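PDB 2BA9: putative aminooxidase from Propionibacterium acnes, which isomerises polyunsaturated fatty acids, producing conjugated linoleic acid from linoleic acid, as an FAD-containing enzyme related in sequence to the flavin-containing amine oxidoreductases. Local coordinates for residues D103-R106 / G107-M111; D264-D267 / D268-E271; P299-R303 / P304-G308; K386-G389 / M390-R393. One frame throughout, in Å; residues are numbered along the deposited sequence.

Interaction 1 of 4, residues D103-R106 / G107-M111; sequences DPVR and GPQVM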
loop_
_atom_site.group_PDB
_atom_site.type_symbol
_atom_site.label_atom_id
_atom_site.label_comp_id
_atom_site.label_asym_id
_atom_site.label_seq_id
_atom_site.Cartn_x
_atom_site.Cartn_y
_atom_site.Cartn_z
ATOM N N ASP A 103 7.242 10.817 -27.811
ATOM C CA ASP A 103 7.911 12.103 -27.701
ATOM C C ASP A 103 9.337 11.993 -28.268
ATOM O O ASP A 103 10.139 11.226 -27.761
ATOM C CB ASP A 103 7.950 12.571 -26.250
ATOM C CG ASP A 103 8.275 14.051 -26.122
ATOM O OD1 ASP A 103 9.212 14.536 -26.805
ATOM O OD2 ASP A 103 7.583 14.721 -25.324
ATOM N N PRO A 104 9.647 12.752 -29.336
ATOM C CA PRO A 104 10.929 12.593 -30.043
ATOM C C PRO A 104 12.177 12.965 -29.246
ATOM O O PRO A 104 13.240 12.390 -29.479
ATOM C CB PRO A 104 10.796 13.548 -31.237
ATOM C CG PRO A 104 9.356 13.862 -31.354
ATOM C CD PRO A 104 8.809 13.789 -29.971
ATOM N N VAL A 105 12.047 13.944 -28.356
ATOM C CA VAL A 105 13.155 14.396 -27.517
ATOM C C VAL A 105 13.167 13.659 -26.176
ATOM O O VAL A 105 14.211 13.173 -25.736
ATOM C CB VAL A 105 13.059 15.896 -27.225
ATOM C CG1 VAL A 105 14.305 16.352 -26.470
ATOM C CG2 VAL A 105 12.881 16.678 -28.515
ATOM N N ARG A 106 12.003 13.584 -25.535
ATOM C CA ARG A 106 11.906 13.024 -24.187
ATOM C C ARG A 106 12.017 11.500 -24.216
ATOM O O ARG A 106 12.666 10.896 -23.351
ATOM C CB ARG A 106 10.595 13.465 -23.509
ATOM C CG ARG A 106 10.468 13.060 -22.025
ATOM C CD ARG A 106 11.734 13.347 -21.220
ATOM N NE ARG A 106 11.477 13.394 -19.778
ATOM C CZ ARG A 106 12.378 13.714 -18.847
ATOM N NH1 ARG A 106 13.629 13.998 -19.182
ATOM N NH2 ARG A 106 12.025 13.743 -17.566
ATOM N N GLY A 107 11.389 10.883 -25.214
ATOM C CA GLY A 107 11.337 9.424 -25.315
ATOM C C GLY A 107 12.682 8.723 -25.177
ATOM O O GLY A 107 12.832 7.808 -24.348
ATOM N N PRO A 108 13.666 9.120 -26.007
ATOM C CA PRO A 108 15.010 8.535 -25.904
ATOM C C PRO A 108 15.740 8.848 -24.585
ATOM O O PRO A 108 16.623 8.087 -24.189
ATOM C CB PRO A 108 15.761 9.163 -27.087
ATOM C CG PRO A 108 14.682 9.737 -28.002
ATOM C CD PRO A 108 13.573 10.111 -27.103
ATOM N N GLN A 109 15.384 9.947 -23.922
ATOM C CA GLN A 109 15.997 10.294 -22.638
ATOM C C GLN A 109 15.531 9.336 -21.547
ATOM O O GLN A 109 16.342 8.779 -20.801
ATOM C CB GLN A 109 15.684 11.738 -22.254
ATOM C CG GLN A 109 16.432 12.771 -23.082
ATOM C CD GLN A 109 15.798 14.164 -23.017
ATOM O OE1 GLN A 109 14.888 14.407 -22.233
ATOM N NE2 GLN A 109 16.278 15.075 -23.857
ATOM N N VAL A 110 14.222 9.141 -21.478
ATOM C CA VAL A 110 13.622 8.175 -20.570
ATOM C C VAL A 110 14.248 6.787 -20.750
ATOM O O VAL A 110 14.745 6.190 -19.802
ATOM C CB VAL A 110 12.088 8.085 -20.771
ATOM C CG1 VAL A 110 11.486 6.978 -19.891
ATOM C CG2 VAL A 110 11.422 9.423 -20.448
ATOM N N MET A 111 14.252 6.299 -21.980
ATOM C CA MET A 111 14.737 4.949 -22.260
ATOM C C MET A 111 16.216 4.762 -21.918
ATOM O O MET A 111 16.613 3.691 -21.482
ATOM C CB MET A 111 14.463 4.578 -23.720
ATOM C CG MET A 111 12.978 4.368 -23.993
ATOM S SD MET A 111 12.285 2.943 -23.098
ATOM C CE MET A 111 11.620 3.695 -21.603
HETATM O O HOH W 1 16.722 13.424 -26.713
#
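At the N-terminal end of helix 106-122, Asp103 and Gly107 close the turn that leads into it: Gly107 N donates to Asp103 O at 2.9 Å. The Asp103 carboxylate turns back on the same turn, its CG anti to the backbone N (chi1 -164°). There OD1 takes two amides, Arg106 N at 3.2 Å from above the carboxylate plane and Val105 N on the anti lone pair of OD1. One turn further, Val110 N binds Arg106 O at 3.0 Å. Gln109 runs extended beside Val105, both side chains pointing the same way, and its NE2 lies 3.5 Å from Val105 CG1. Its OE1 meets the edge of the Arg106 guanidinium in plane, a weak bond from NH1 of 3.3 Å, with the amide and guanidinium planes 88° apart. The stronger partner of Arg106 is Asp159, which forms a salt bridge with NE. Water 1 donates to Val105 O at 2.7 Å and accepts a weak bond from Gln109 NE2. Pro108, which has no amide hydrogen to give, sets its CD 3.3 Å from Pro104 O. An aspartate carboxylate accepting the amides of the turn that leads into a helix is typical of helix N-terminal capping.

Interaction 2 of 4, residues D264-D267 / D268-E271; sequences DADD and DERE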
loop_
_atom_site.group_PDB
_atom_site.type_symbol
_atom_site.label_atom_id
_atom_site.label_comp_id
_atom_site.label_asym_id
_atom_site.label_seq_id
_atom_site.Cartn_x
_atom_site.Cartn_y
_atom_site.Cartn_z
ATOM N N ASP A 264 0.654 1.437 26.653
ATOM C CA ASP A 264 1.738 1.878 27.543
ATOM C C ASP A 264 3.029 2.000 26.728
ATOM O O ASP A 264 4.051 1.395 27.053
ATOM C CB ASP A 264 1.927 0.887 28.705
ATOM C CG ASP A 264 2.209 -0.542 28.232
ATOM O OD1 ASP A 264 2.113 -0.810 27.021
ATOM O OD2 ASP A 264 2.506 -1.412 29.071
ATOM N N ALA A 265 2.964 2.769 25.646
ATOM C CA ALA A 265 4.102 2.939 24.746
ATOM C C ALA A 265 5.330 3.416 25.521
ATOM O O ALA A 265 5.232 4.312 26.371
ATOM C CB ALA A 265 3.758 3.926 23.639
ATOM N N ASP A 266 6.483 2.823 25.240
ATOM C CA ASP A 266 7.696 3.263 25.896
ATOM C C ASP A 266 8.335 4.461 25.175
ATOM O O ASP A 266 7.832 4.937 24.147
ATOM C CB ASP A 266 8.666 2.096 26.134
ATOM C CG ASP A 266 9.300 1.555 24.874
ATOM O OD1 ASP A 266 9.386 2.258 23.854
ATOM O OD2 ASP A 266 9.755 0.400 24.939
ATOM N N ASP A 267 9.425 4.960 25.754
ATOM C CA ASP A 267 10.099 6.174 25.276
ATOM C C ASP A 267 10.444 6.093 23.792
ATOM O O ASP A 267 10.323 7.083 23.060
ATOM C CB ASP A 267 11.388 6.430 26.093
ATOM C CG ASP A 267 11.119 7.051 27.447
ATOM O OD1 ASP A 267 10.072 7.705 27.600
ATOM O OD2 ASP A 267 11.972 6.915 28.370
ATOM N N ASP A 268 10.868 4.906 23.360
ATOM C CA ASP A 268 11.303 4.677 21.986
ATOM C C ASP A 268 10.123 4.589 21.027
ATOM O O ASP A 268 10.192 5.078 19.898
ATOM C CB ASP A 268 12.139 3.397 21.902
ATOM C CG ASP A 268 13.534 3.572 22.460
ATOM O OD1 ASP A 268 14.034 4.711 22.535
ATOM O OD2 ASP A 268 14.153 2.557 22.825
ATOM N N GLU A 269 9.051 3.958 21.483
ATOM C CA GLU A 269 7.851 3.850 20.691
ATOM C C GLU A 269 7.289 5.242 20.427
ATOM O O GLU A 269 7.104 5.610 19.269
ATOM C CB GLU A 269 6.840 2.922 21.368
ATOM C CG GLU A 269 7.270 1.458 21.311
ATOM C CD GLU A 269 6.307 0.514 22.010
ATOM O OE1 GLU A 269 5.797 0.873 23.099
ATOM O OE2 GLU A 269 6.077 -0.594 21.474
ATOM N N ARG A 270 7.062 6.024 21.481
ATOM C CA ARG A 270 6.635 7.425 21.314
ATOM C C ARG A 270 7.562 8.183 20.368
ATOM O O ARG A 270 7.121 8.713 19.355
ATOM C CB ARG A 270 6.547 8.162 22.660
ATOM C CG ARG A 270 5.155 8.160 23.263
ATOM C CD ARG A 270 5.150 8.677 24.677
ATOM N NE ARG A 270 5.711 7.698 25.609
ATOM C CZ ARG A 270 6.837 7.837 26.316
ATOM N NH1 ARG A 270 7.589 8.938 26.235
ATOM N NH2 ARG A 270 7.210 6.852 27.125
ATOM N N GLU A 271 8.847 8.210 20.695
ATOM C CA GLU A 271 9.843 8.970 19.920
ATOM C C GLU A 271 9.900 8.606 18.446
ATOM O O GLU A 271 9.953 9.485 17.590
ATOM C CB GLU A 271 11.249 8.790 20.502
ATOM C CG GLU A 271 12.265 9.758 19.899
ATOM C CD GLU A 271 13.683 9.463 20.314
ATOM O OE1 GLU A 271 13.877 8.619 21.222
ATOM O OE2 GLU A 271 14.604 10.072 19.717
#
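The chain runs from the loop residues 264-266 into helix 267-273, and two backbone bonds start the helical pattern: Arg270 N to Asp266 O, 3.0 Å, and Glu271 N to Asp267 O, also 3.0 Å. Asp266 is the N-cap. Its CG sits between the backbone N and the carbonyl carbon (chi1 70°), which brings OD1 back over the first turn to accept Glu269 N at 2.9 Å, nearly along the carboxylate C-O axis, and Asp268 N in a weak, bent bond. In the reverse direction Glu269 OE1 receives Asp266 N at 3.0 Å on its anti side, completing a capping box. The two side chains cross at about a right angle, with OD1 and OE1 3.9 Å apart, a like-charge approach probably eased by Arg231, which pairs with Glu269 OE1; Tyr398 binds Glu269 OE2. Arg270, bent at chi3 (-74°), lies alongside Asp267 and forms a salt bridge with it, NH2 at 3.0 Å and NH1 at 3.1 Å both gripping OD1 end-on, the guanidinium and carboxylate planes 83° apart. NH1 uses the anti lone pair, whereas NH2 comes from above the carboxylate plane. One guanidinium face covers Asp266 O, and at its edge NH2 makes a weak bond to Ala265 O, 3.3 Å away.

Interaction 3 of 4, residues P299-R303 / P304-G308; sequences PDNMR and PERLG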
loop_
_atom_site.group_PDB
_atom_site.type_symbol
_atom_site.label_atom_id
_atom_site.label_comp_id
_atom_site.label_asym_id
_atom_site.label_seq_id
_atom_site.Cartn_x
_atom_site.Cartn_y
_atom_site.Cartn_z
ATOM N N PRO A 299 -0.178 12.476 -15.861
ATOM C CA PRO A 299 1.123 12.898 -15.342
ATOM C C PRO A 299 1.151 14.365 -14.958
ATOM O O PRO A 299 1.699 14.711 -13.927
ATOM C CB PRO A 299 2.071 12.618 -16.508
ATOM C CG PRO A 299 1.407 11.501 -17.252
ATOM C CD PRO A 299 -0.048 11.736 -17.137
ATOM N N ASP A 300 0.543 15.219 -15.772
ATOM C CA ASP A 300 0.428 16.641 -15.439
ATOM C C ASP A 300 -0.035 16.871 -14.003
ATOM O O ASP A 300 0.458 17.790 -13.336
ATOM C CB ASP A 300 -0.537 17.366 -16.400
ATOM C CG ASP A 300 0.094 17.676 -17.741
ATOM O OD1 ASP A 300 1.337 17.552 -17.897
ATOM O OD2 ASP A 300 -0.658 18.053 -18.654
ATOM N N ASN A 301 -0.994 16.045 -13.554
ATOM C CA ASN A 301 -1.662 16.207 -12.245
ATOM C C ASN A 301 -0.965 15.455 -11.100
ATOM O O ASN A 301 -1.434 15.501 -9.965
ATOM C CB ASN A 301 -3.144 15.801 -12.325
ATOM C CG ASN A 301 -4.019 16.856 -13.006
ATOM O OD1 ASN A 301 -3.574 17.968 -13.296
ATOM N ND2 ASN A 301 -5.290 16.521 -13.224
ATOM N N MET A 302 0.172 14.825 -11.414
ATOM C CA MET A 302 1.041 14.160 -10.431
ATOM C C MET A 302 2.190 15.056 -9.925
ATOM O O MET A 302 2.973 14.645 -9.069
ATOM C CB MET A 302 1.643 12.903 -11.056
ATOM C CG MET A 302 0.638 11.865 -11.461
ATOM S SD MET A 302 1.432 10.542 -12.390
ATOM C CE MET A 302 0.037 9.867 -13.330
ATOM N N ARG A 303 2.308 16.250 -10.501
ATOM C CA ARG A 303 3.160 17.310 -9.998
ATOM C C ARG A 303 2.634 17.817 -8.652
ATOM O O ARG A 303 1.421 17.994 -8.496
ATOM C CB ARG A 303 3.106 18.508 -10.937
ATOM C CG ARG A 303 3.709 18.308 -12.285
ATOM C CD ARG A 303 3.885 19.652 -13.002
ATOM N NE ARG A 303 2.715 20.032 -13.805
ATOM C CZ ARG A 303 1.980 21.133 -13.646
ATOM N NH1 ARG A 303 2.263 22.026 -12.706
ATOM N NH2 ARG A 303 0.961 21.352 -14.460
ATOM N N PRO A 304 3.532 18.121 -7.700
ATOM C CA PRO A 304 3.138 18.692 -6.401
ATOM C C PRO A 304 2.319 19.977 -6.539
ATOM O O PRO A 304 1.434 20.249 -5.734
ATOM C CB PRO A 304 4.486 18.988 -5.744
ATOM C CG PRO A 304 5.412 18.007 -6.353
ATOM C CD PRO A 304 4.989 17.947 -7.780
ATOM N N GLU A 305 2.623 20.740 -7.586
ATOM C CA GLU A 305 1.903 21.949 -7.947
ATOM C C GLU A 305 0.446 21.661 -8.292
ATOM O O GLU A 305 -0.387 22.570 -8.298
ATOM C CB GLU A 305 2.588 22.591 -9.160
ATOM C CG GLU A 305 3.969 23.175 -8.876
ATOM C CD GLU A 305 5.145 22.196 -8.971
ATOM O OE1 GLU A 305 4.983 21.019 -9.376
ATOM O OE2 GLU A 305 6.263 22.634 -8.633
ATOM N N ARG A 306 0.141 20.399 -8.590
ATOM C CA ARG A 306 -1.215 19.982 -8.938
ATOM C C ARG A 306 -1.887 19.088 -7.880
ATOM O O ARG A 306 -2.911 18.450 -8.154
ATOM C CB ARG A 306 -1.183 19.277 -10.302
ATOM C CG ARG A 306 -0.816 20.187 -11.461
ATOM C CD ARG A 306 -1.876 21.258 -11.758
ATOM N NE ARG A 306 -3.067 20.695 -12.392
ATOM C CZ ARG A 306 -4.109 21.408 -12.806
ATOM N NH1 ARG A 306 -4.109 22.728 -12.692
ATOM N NH2 ARG A 306 -5.154 20.803 -13.356
ATOM N N LEU A 307 -1.340 19.077 -6.662
ATOM C CA LEU A 307 -1.929 18.331 -5.546
ATOM C C LEU A 307 -3.434 18.575 -5.400
ATOM O O LEU A 307 -3.880 19.706 -5.423
ATOM C CB LEU A 307 -1.243 18.726 -4.241
ATOM C CG LEU A 307 -1.507 17.848 -3.028
ATOM C CD1 LEU A 307 -0.912 16.480 -3.240
ATOM C CD2 LEU A 307 -0.916 18.500 -1.750
ATOM N N GLY A 308 -4.203 17.501 -5.244
ATOM C CA GLY A 308 -5.656 17.599 -5.090
ATOM C C GLY A 308 -6.365 17.263 -6.378
ATOM O O GLY A 308 -7.563 16.967 -6.381
#
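Asn301 and Arg306 clasp the connection between strands 295-297 and 310-315 of the mixed sheet, a loop that includes the short 3-10 segment 304-305. Arg306 turns its guanidinium edge to Asn301 OD1, with NE at 2.9 Å and NH2 at 3.2 Å. OD1 lies in the guanidinium plane, and both nitrogens reach it from the same face of the amide, tilted out of the amide plane. This side-on grip gives one carbonyl oxygen two donors, and bends at chi2 and chi3 (-67° and -73°) fold the arginine back far enough to make it. The other end of the buried amide is satisfied too, since Asn301 ND2 donates to Val310 O. In the backbone, Arg303 O accepts Arg306 N at 2.7 Å. Met302 N binds Pro299 O at 2.9 Å, and Leu307 N binds Pro304 O at 3.2 Å. Arg303 pairs with Glu93 through NH2, while Asp300 OD2 takes the Glu93 amide and His92 ND1. Glu305 OE1 stays beyond salt-bridge reach of Arg303 NH1, at 4.4 Å. The Arg303 guanidinium lies instead across the aliphatic part of Arg306, one face covering CG, which is 3.7 Å from Arg303 CZ.

Interaction 4 of 4, residues K386-G389 / M390-R393; sequences KVEG and MQGR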
loop_
_atom_site.group_PDB
_atom_site.type_symbol
_atom_site.label_atom_id
_atom_site.label_comp_id
_atom_site.label_asym_id
_atom_site.label_seq_id
_atom_site.Cartn_x
_atom_site.Cartn_y
_atom_site.Cartn_z
ATOM N N LYS A 386 16.707 1.174 14.433
ATOM C CA LYS A 386 16.078 1.270 15.742
ATOM C C LYS A 386 14.842 0.370 15.836
ATOM O O LYS A 386 14.776 -0.503 16.695
ATOM C CB LYS A 386 15.704 2.721 16.055
ATOM C CG LYS A 386 15.041 2.905 17.412
ATOM C CD LYS A 386 16.022 2.703 18.583
ATOM C CE LYS A 386 15.553 3.433 19.845
ATOM N NZ LYS A 386 16.615 3.628 20.890
ATOM N N VAL A 387 13.871 0.566 14.949
ATOM C CA VAL A 387 12.579 -0.113 15.116
ATOM C C VAL A 387 12.700 -1.639 14.953
ATOM O O VAL A 387 12.076 -2.391 15.709
ATOM C CB VAL A 387 11.484 0.508 14.238
ATOM C CG1 VAL A 387 10.176 -0.299 14.329
ATOM C CG2 VAL A 387 11.254 1.948 14.669
ATOM N N GLU A 388 13.541 -2.094 14.020
ATOM C CA GLU A 388 13.790 -3.532 13.870
ATOM C C GLU A 388 14.608 -4.094 15.031
ATOM O O GLU A 388 14.441 -5.260 15.399
ATOM C CB GLU A 388 14.471 -3.862 12.541
ATOM C CG GLU A 388 13.590 -3.641 11.321
ATOM C CD GLU A 388 12.525 -4.719 11.141
ATOM O OE1 GLU A 388 12.169 -5.400 12.129
ATOM O OE2 GLU A 388 12.048 -4.889 10.006
ATOM N N GLY A 389 15.499 -3.271 15.584
ATOM C CA GLY A 389 16.207 -3.609 16.803
ATOM C C GLY A 389 15.267 -3.764 17.983
ATOM O O GLY A 389 15.537 -4.539 18.895
ATOM N N MET A 390 14.155 -3.036 17.966
ATOM C CA MET A 390 13.133 -3.163 19.014
ATOM C C MET A 390 12.274 -4.416 18.915
ATOM O O MET A 390 11.441 -4.644 19.793
ATOM C CB MET A 390 12.201 -1.958 18.989
ATOM C CG MET A 390 12.855 -0.658 19.371
ATOM S SD MET A 390 11.651 0.640 19.149
ATOM C CE MET A 390 12.664 2.065 18.918
ATOM N N GLN A 391 12.431 -5.212 17.858
ATOM C CA GLN A 391 11.543 -6.363 17.652
ATOM C C GLN A 391 11.573 -7.286 18.861
ATOM O O GLN A 391 12.622 -7.488 19.477
ATOM C CB GLN A 391 11.892 -7.134 16.372
ATOM C CG GLN A 391 11.578 -6.379 15.066
ATOM C CD GLN A 391 10.096 -6.349 14.704
ATOM O OE1 GLN A 391 9.220 -6.454 15.572
ATOM N NE2 GLN A 391 9.810 -6.196 13.411
ATOM N N GLY A 392 10.405 -7.797 19.233
ATOM C CA GLY A 392 10.302 -8.732 20.350
ATOM C C GLY A 392 10.352 -8.104 21.732
ATOM O O GLY A 392 10.132 -8.799 22.733
ATOM N N ARG A 393 10.624 -6.798 21.799
ATOM C CA ARG A 393 10.662 -6.078 23.079
ATOM C C ARG A 393 9.320 -6.127 23.783
ATOM O O ARG A 393 8.304 -5.667 23.245
ATOM C CB ARG A 393 11.065 -4.614 22.899
ATOM C CG ARG A 393 11.174 -3.859 24.232
ATOM C CD ARG A 393 11.395 -2.369 24.070
ATOM N NE ARG A 393 12.661 -2.057 23.410
ATOM C CZ ARG A 393 13.166 -0.834 23.275
ATOM N NH1 ARG A 393 12.535 0.223 23.772
ATOM N NH2 ARG A 393 14.315 -0.669 22.636
HETATM O O HOH W 2 15.503 -7.416 18.312
HETATM O O HOH W 3 16.437 -1.985 21.004
#
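Glu388 and Gln391 set carboxylate and amide side by side, pointing the same way with their planes 46° apart. Gln391 NE2 donates to Glu388 OE1 at 2.8 Å; the acceptor lies in the amide plane, and the donor comes from the syn side of the carboxylate, 30° out of its plane. Both chains bend at chi2, which lets them fold alongside each other. The stronger partner of Glu388 is Tyr414, whose OH bonds to OE2; Gln391 OE1 takes the amide of Tyr398. Arg393 lays one guanidinium face over Met390 CG, while water 3 sits in plane at its edge, 3.0 Å from NH2, and makes a weak bond to Gly389 O. The helix ends here: Met390 N binds Lys386 O at 2.9 Å, and Gln391 N reaches Glu388 O at 3.2 Å. Water 2 donates to Gly389 O and to Gln391 O. A type II beta turn, Met390 to Arg393, then takes the chain away, with Gly392 at positive phi. Val387 and Met390 touch helix 267-273, Gln391 touches helix 408-423, and Met390 and Gln391 touch strand 396-398.

Overall arrangement
Following the chain from the N terminus, the four contacts come in series, none nested in or crossing another, and each is a local closure. Interaction 1 starts helix 106-122 at the surface, interaction 2 starts helix 267-273, interaction 3 tightens the connection between strands 295-297 and 310-315 of the mixed sheet, and interaction 4 ends helix 383-389 ahead of strand 396-398 of the parallel sheet. Interactions 2 and 4, with centres about 12 Å apart, touch: Arg393 NH1 bridges Asp266 OD2 and Asp268 OD2, each at 3.0 Å. Interactions 1 and 3 share another side of the molecule, centres about 21 Å apart, whereas 1 and 2 lie on opposite sides of its centre.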